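Cellulosomal scaffoldin (Bacteroides cellulosolvens, PDB 2XBT) probably binds cellulose through this family 3b carbohydrate-binding module, one domain of a much longer secreted scaffoldin that organises the cellulosome. Local coordinates at residues A[12-17]-A[144-149]; A[26-31]-A[89-94]. One frame throughout, in Å; residues are numbered along the deposited sequence.

Contact 1 (A[12-17]-A[144-149])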
loop_
_atom_site.group_PDB
_atom_site.type_symbol
_atom_site.label_atom_id
_atom_site.label_comp_id
_atom_site.label_asym_id
_atom_site.label_seq_id
_atom_site.Cartn_x
_atom_site.Cartn_y
_atom_site.Cartn_z
ATOM N N LEU A 12 -2.847 -7.167 -5.777
ATOM C CA LEU A 12 -2.774 -6.699 -4.400
ATOM C C LEU A 12 -4.021 -7.086 -3.635
ATOM O O LEU A 12 -5.133 -6.837 -4.095
ATOM C CB LEU A 12 -2.617 -5.176 -4.356
ATOM C CG LEU A 12 -2.361 -4.535 -2.992
ATOM C CD1 LEU A 12 -1.028 -4.999 -2.447
ATOM C CD2 LEU A 12 -2.393 -3.011 -3.078
ATOM N N LEU A 13 -3.823 -7.701 -2.474
ATOM C CA LEU A 13 -4.892 -7.927 -1.519
ATOM C C LEU A 13 -4.697 -6.931 -0.383
ATOM O O LEU A 13 -3.569 -6.567 -0.056
ATOM C CB LEU A 13 -4.871 -9.366 -0.995
ATOM C CG LEU A 13 -5.065 -10.470 -2.048
ATOM C CD1 LEU A 13 -4.836 -11.850 -1.441
ATOM C CD2 LEU A 13 -6.454 -10.389 -2.669
ATOM N N PHE A 14 -5.792 -6.470 0.207
ATOM C CA PHE A 14 -5.699 -5.409 1.189
ATOM C C PHE A 14 -6.625 -5.707 2.365
ATOM O O PHE A 14 -7.726 -6.233 2.180
ATOM C CB PHE A 14 -6.113 -4.069 0.556
ATOM C CG PHE A 14 -5.999 -2.892 1.488
ATOM C CD1 PHE A 14 -4.839 -2.134 1.526
ATOM C CD2 PHE A 14 -7.052 -2.549 2.321
ATOM C CE1 PHE A 14 -4.726 -1.063 2.376
ATOM C CE2 PHE A 14 -6.953 -1.484 3.183
ATOM C CZ PHE A 14 -5.788 -0.736 3.221
ATOM N N SER A 15 -6.170 -5.381 3.565
ATOM C CA SER A 15 -7.067 -5.304 4.716
ATOM C C SER A 15 -6.580 -4.248 5.678
ATOM O O SER A 15 -5.439 -3.816 5.607
ATOM C CB SER A 15 -7.172 -6.645 5.438
ATOM O OG SER A 15 -6.166 -6.755 6.418
ATOM N N ASN A 16 -7.449 -3.826 6.589
ATOM C CA ASN A 16 -7.091 -2.784 7.543
ATOM C C ASN A 16 -7.552 -3.150 8.956
ATOM O O ASN A 16 -7.743 -2.281 9.799
ATOM C CB ASN A 16 -7.653 -1.418 7.116
ATOM C CG ASN A 16 -9.142 -1.452 6.851
ATOM O OD1 ASN A 16 -9.835 -2.400 7.232
ATOM N ND2 ASN A 16 -9.649 -0.414 6.189
ATOM N N ASN A 17 -7.706 -4.446 9.204
ATOM C CA ASN A 17 -8.109 -4.915 10.518
ATOM C C ASN A 17 -9.526 -4.472 10.856
ATOM O O ASN A 17 -9.867 -4.298 12.027
ATOM C CB ASN A 17 -7.134 -4.404 11.581
ATOM C CG ASN A 17 -5.745 -5.007 11.440
ATOM O OD1 ASN A 17 -5.563 -6.022 10.762
ATOM N ND2 ASN A 17 -4.757 -4.388 12.092
ATOM N N LYS A 144 -9.039 -1.604 -4.747
ATOM C CA LYS A 144 -8.525 -1.013 -5.986
ATOM C C LYS A 144 -8.113 0.449 -5.864
ATOM O O LYS A 144 -7.586 1.026 -6.815
ATOM C CB LYS A 144 -9.557 -1.151 -7.107
ATOM C CG LYS A 144 -9.856 -2.576 -7.522
ATOM C CD LYS A 144 -8.675 -3.206 -8.250
ATOM C CE LYS A 144 -9.130 -3.903 -9.527
ATOM N NZ LYS A 144 -8.030 -4.710 -10.142
ATOM N N LEU A 145 -8.327 1.051 -4.695
ATOM C CA LEU A 145 -8.003 2.463 -4.501
ATOM C C LEU A 145 -6.567 2.654 -3.996
ATOM O O LEU A 145 -6.137 3.781 -3.727
ATOM C CB LEU A 145 -9.008 3.114 -3.532
ATOM C CG LEU A 145 -10.493 2.964 -3.901
ATOM C CD1 LEU A 145 -11.368 3.407 -2.734
ATOM C CD2 LEU A 145 -10.815 3.771 -5.143
ATOM N N VAL A 146 -5.828 1.554 -3.891
ATOM C CA VAL A 146 -4.399 1.618 -3.563
ATOM C C VAL A 146 -3.659 1.249 -4.831
ATOM O O VAL A 146 -4.037 0.280 -5.503
ATOM C CB VAL A 146 -4.014 0.604 -2.471
ATOM C CG1 VAL A 146 -2.496 0.545 -2.301
ATOM C CG2 VAL A 146 -4.692 0.976 -1.141
ATOM N N ALA A 147 -2.629 2.006 -5.178
ATOM C CA ALA A 147 -1.932 1.764 -6.451
ATOM C C ALA A 147 -0.580 1.100 -6.233
ATOM O O ALA A 147 0.139 1.433 -5.288
ATOM C CB ALA A 147 -1.742 3.057 -7.218
ATOM N N VAL A 148 -0.230 0.194 -7.147
ATOM C CA VAL A 148 1.073 -0.459 -7.126
ATOM C C VAL A 148 1.803 -0.187 -8.444
ATOM O O VAL A 148 1.201 -0.264 -9.517
ATOM C CB VAL A 148 0.915 -1.957 -6.998
ATOM C CG1 VAL A 148 2.302 -2.618 -6.854
ATOM C CG2 VAL A 148 0.008 -2.307 -5.812
ATOM N N TYR A 149 3.084 0.141 -8.349
ATOM C CA TYR A 149 3.893 0.447 -9.525
ATOM C C TYR A 149 5.099 -0.476 -9.589
ATOM O O TYR A 149 5.644 -0.864 -8.560
ATOM C CB TYR A 149 4.374 1.884 -9.472
ATOM C CG TYR A 149 3.238 2.873 -9.343
ATOM C CD1 TYR A 149 2.794 3.595 -10.439
ATOM C CD2 TYR A 149 2.596 3.061 -8.125
ATOM C CE1 TYR A 149 1.757 4.504 -10.321
ATOM C CE2 TYR A 149 1.558 3.953 -8.000
ATOM C CZ TYR A 149 1.145 4.669 -9.095
ATOM O OH TYR A 149 0.113 5.556 -8.950
#
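Leu12 and Val148 mark the nearest approach of the two backbones, their CA atoms 7.8 Å apart, too far for strand pairing. Residues 12-15 finish strand 10-15, whose hydrogen-bonded neighbour is strand 22-34, while residues 147-149 belong to strand 147-150 of the other five-stranded sheet, between strands 45-51 and 153-156. The two segments therefore face each other across the interior of the beta sandwich, and side chains alone bridge them.

Leu12 makes two of the three side-chain contacts, both with one methyl. Its CG lies anti to the backbone N (chi1 -173°), and from there CD2 reaches the opposite sheet, where it is shared by two valines two residues apart on the same side of their chain. CD2 comes to 3.6 Å from Val146 CG1, the leucine side chain crossing the valine at about a right angle, and to 3.7 Å from Val148 CG2, this time at a slant. The CB of Leu12 adds a looser touch to that same Val148 methyl.

Val146 turns its two branches to different partners. While CG1 meets Leu12, CG2 stands beside the backbone N and points to Phe14, lying 4.1 Å from both CD1 and CE1 of the ring in an oblique approach. Tyr49 and Ile47 of strand 45-51 also pack on Val146, and Tyr49 reaches Phe14 as well; Met30 touches both Leu12 and Phe14 from strand 22-34, and Tyr156 adds to the cover of Leu12.

All four touching residues are buried and hydrocarbon throughout their side chains. This is part of the hydrophobic filling between the two sheets of the CBM3 sandwich, held by apolar packing and the exclusion of water.

Contact 2 (A[26-31]-A[89-94]). Unlike the reference sequence in segment 26-31: Tyr27 (reference Cys).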
loop_
_atom_site.group_PDB
_atom_site.type_symbol
_atom_site.label_atom_id
_atom_site.label_comp_id
_atom_site.label_asym_id
_atom_site.label_seq_id
_atom_site.Cartn_x
_atom_site.Cartn_y
_atom_site.Cartn_z
ATOM N N ILE A 26 -4.030 4.901 10.677
ATOM C CA ILE A 26 -4.369 4.208 9.450
ATOM C C ILE A 26 -3.728 2.829 9.465
ATOM O O ILE A 26 -2.525 2.722 9.703
ATOM C CB ILE A 26 -3.845 4.960 8.205
ATOM C CG1 ILE A 26 -4.335 6.416 8.202
ATOM C CG2 ILE A 26 -4.273 4.246 6.949
ATOM C CD1 ILE A 26 -3.814 7.225 7.006
ATOM N N TYR A 27 -4.520 1.788 9.203
ATOM C CA TYR A 27 -3.987 0.429 9.085
ATOM C C TYR A 27 -3.886 0.006 7.632
ATOM O O TYR A 27 -4.848 0.163 6.870
ATOM C CB TYR A 27 -4.859 -0.573 9.822
ATOM C CG TYR A 27 -4.904 -0.342 11.302
ATOM C CD1 TYR A 27 -4.084 -1.060 12.163
ATOM C CD2 TYR A 27 -5.760 0.606 11.838
ATOM C CE1 TYR A 27 -4.120 -0.838 13.529
ATOM C CE2 TYR A 27 -5.813 0.830 13.199
ATOM C CZ TYR A 27 -4.988 0.114 14.038
ATOM O OH TYR A 27 -5.041 0.343 15.389
ATOM N N MET A 28 -2.734 -0.544 7.263
ATOM C CA MET A 28 -2.502 -1.041 5.915
ATOM C C MET A 28 -1.870 -2.416 5.978
ATOM O O MET A 28 -0.687 -2.533 6.264
ATOM C CB MET A 28 -1.520 -0.134 5.173
ATOM C CG MET A 28 -2.083 1.177 4.677
ATOM S SD MET A 28 -0.704 2.313 4.381
ATOM C CE MET A 28 -0.208 2.554 6.069
ATOM N N ASN A 29 -2.646 -3.449 5.694
ATOM C CA ASN A 29 -2.097 -4.788 5.621
ATOM C C ASN A 29 -2.263 -5.274 4.207
ATOM O O ASN A 29 -3.381 -5.348 3.688
ATOM C CB ASN A 29 -2.827 -5.726 6.565
ATOM C CG ASN A 29 -2.815 -5.239 7.987
ATOM O OD1 ASN A 29 -1.769 -4.884 8.531
ATOM N ND2 ASN A 29 -3.989 -5.218 8.606
ATOM N N MET A 30 -1.149 -5.607 3.574
ATOM C CA MET A 30 -1.174 -5.888 2.152
ATOM C C MET A 30 -0.454 -7.167 1.811
ATOM O O MET A 30 0.560 -7.499 2.421
ATOM C CB MET A 30 -0.568 -4.729 1.395
ATOM C CG MET A 30 -1.486 -3.517 1.466
ATOM S SD MET A 30 -0.728 -2.003 0.934
ATOM C CE MET A 30 0.631 -1.814 2.070
ATOM N N LYS A 31 -0.996 -7.881 0.840
ATOM C CA LYS A 31 -0.313 -9.021 0.267
ATOM C C LYS A 31 -0.201 -8.763 -1.204
ATOM O O LYS A 31 -1.211 -8.644 -1.897
ATOM C CB LYS A 31 -1.136 -10.295 0.433
ATOM C CG LYS A 31 -0.835 -11.109 1.650
ATOM C CD LYS A 31 -1.345 -12.535 1.438
ATOM C CE LYS A 31 -1.324 -13.355 2.716
ATOM N NZ LYS A 31 -1.818 -14.750 2.466
ATOM N N ILE A 89 1.002 8.380 0.786
ATOM C CA ILE A 89 2.114 7.670 1.383
ATOM C C ILE A 89 2.687 6.829 0.246
ATOM O O ILE A 89 1.927 6.175 -0.475
ATOM C CB ILE A 89 1.636 6.696 2.455
ATOM C CG1 ILE A 89 0.738 7.415 3.463
ATOM C CG2 ILE A 89 2.833 6.042 3.160
ATOM C CD1 ILE A 89 -0.183 6.495 4.181
ATOM N N GLU A 90 4.007 6.823 0.112
ATOM C CA GLU A 90 4.659 5.913 -0.824
ATOM C C GLU A 90 5.510 4.931 -0.062
ATOM O O GLU A 90 6.458 5.320 0.625
ATOM C CB GLU A 90 5.531 6.657 -1.836
ATOM C CG GLU A 90 6.196 5.714 -2.840
ATOM C CD GLU A 90 6.785 6.455 -4.027
ATOM O OE1 GLU A 90 7.951 6.883 -3.939
ATOM O OE2 GLU A 90 6.078 6.611 -5.043
ATOM N N ILE A 91 5.169 3.657 -0.209
ATOM C CA ILE A 91 5.905 2.585 0.442
ATOM C C ILE A 91 6.845 1.941 -0.569
ATOM O O ILE A 91 6.438 1.573 -1.673
ATOM C CB ILE A 91 4.928 1.563 1.038
ATOM C CG1 ILE A 91 4.067 2.234 2.114
ATOM C CG2 ILE A 91 5.666 0.360 1.625
ATOM C CD1 ILE A 91 2.920 1.382 2.574
ATOM N N LYS A 92 8.116 1.827 -0.195
ATOM C CA LYS A 92 9.103 1.242 -1.083
ATOM C C LYS A 92 9.652 0.003 -0.421
ATOM O O LYS A 92 9.941 0.016 0.767
ATOM C CB LYS A 92 10.250 2.215 -1.332
ATOM C CG LYS A 92 9.985 3.285 -2.374
ATOM C CD LYS A 92 11.294 3.987 -2.720
ATOM C CE LYS A 92 11.122 5.014 -3.832
ATOM N NZ LYS A 92 10.672 4.373 -5.096
ATOM N N LEU A 93 9.773 -1.075 -1.186
ATOM C CA LEU A 93 10.352 -2.307 -0.680
ATOM C C LEU A 93 11.819 -2.281 -1.056
ATOM O O LEU A 93 12.171 -1.773 -2.111
ATOM C CB LEU A 93 9.634 -3.502 -1.293
ATOM C CG LEU A 93 8.145 -3.503 -0.936
ATOM C CD1 LEU A 93 7.422 -4.646 -1.627
ATOM C CD2 LEU A 93 7.969 -3.586 0.581
ATOM N N ALA A 94 12.679 -2.779 -0.176
ATOM C CA ALA A 94 14.113 -2.555 -0.345
ATOM C C ALA A 94 14.827 -3.683 -1.075
ATOM O O ALA A 94 15.751 -3.437 -1.853
ATOM C CB ALA A 94 14.788 -2.279 1.000
#
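Ile89 opens this contact by setting its CD1 4.2 Å from Met28 SD. Its strand, 85-93, lies across the sandwich from strand 22-34: the axes of the two short segments stay 12.0 Å apart and run in roughly the same direction, 37° from parallel, so the strands belong to facing layers and long side chains have to span the gap. Phe75 of strand 71-82, Tyr51 of strand 45-51 and Val117 of strand 110-119 also pack on Ile89.

Glu90 turns to the other surface of the sheet. Its OE2 forms a salt bridge with Arg48 on the neighbouring strand, and its OE1 has a second, long ion pair with Lys92 NZ at 3.9 Å.

Ile91 returns to the interior and is the residue that both methionines meet. Its CG1 sits anti to the carbonyl carbon, and the nearly extended branch beyond it carries CD1 toward the opposite layer. That methyl lies 4.2 Å from Met28 SD, the two side chains sliding past each other in opposite directions, and 4.0 Å from Met30 CE, which it meets tip to tip. Both methionines run nearly straight as far as the sulfur and then bend at chi3 (-69° in Met28, -61° in Met30), which swings CE off the line of the chain. Met28 thus offers its thioether sulfur to both isoleucines, whereas Met30 offers its terminal methyl to one.

Lys92 follows Glu90 in facing away from the sandwich, against Thr46. The alternation divides the strand's chemistry: charge on its outer side, and on its inner side hydrocarbon and sulfur in van der Waals contact, the two methionines reaching across between the sheets.

Both contacts lie in the buried core of one CBM3 beta sandwich, their centres 9 Å apart, and each joins the same two sheets. Contact 1 uses strands 10-15 and 147-150; contact 2 uses their respective sheet-mates, 22-34 and 85-93, and is nested in sequence inside the loop that contact 1 closes. Backbone bonds join strands 10-15 and 22-34. Short branched side chains and a ring suffice in contact 1, whereas contact 2 relies on methionines, consistent with its wider separation: the nearest CA atoms, of Met28 and Ile91, are 10.7 Å apart. Met30 of contact 2 also packs on Leu12 and Phe14 of contact 1, and Tyr49 of strand 45-51 touches residues of both.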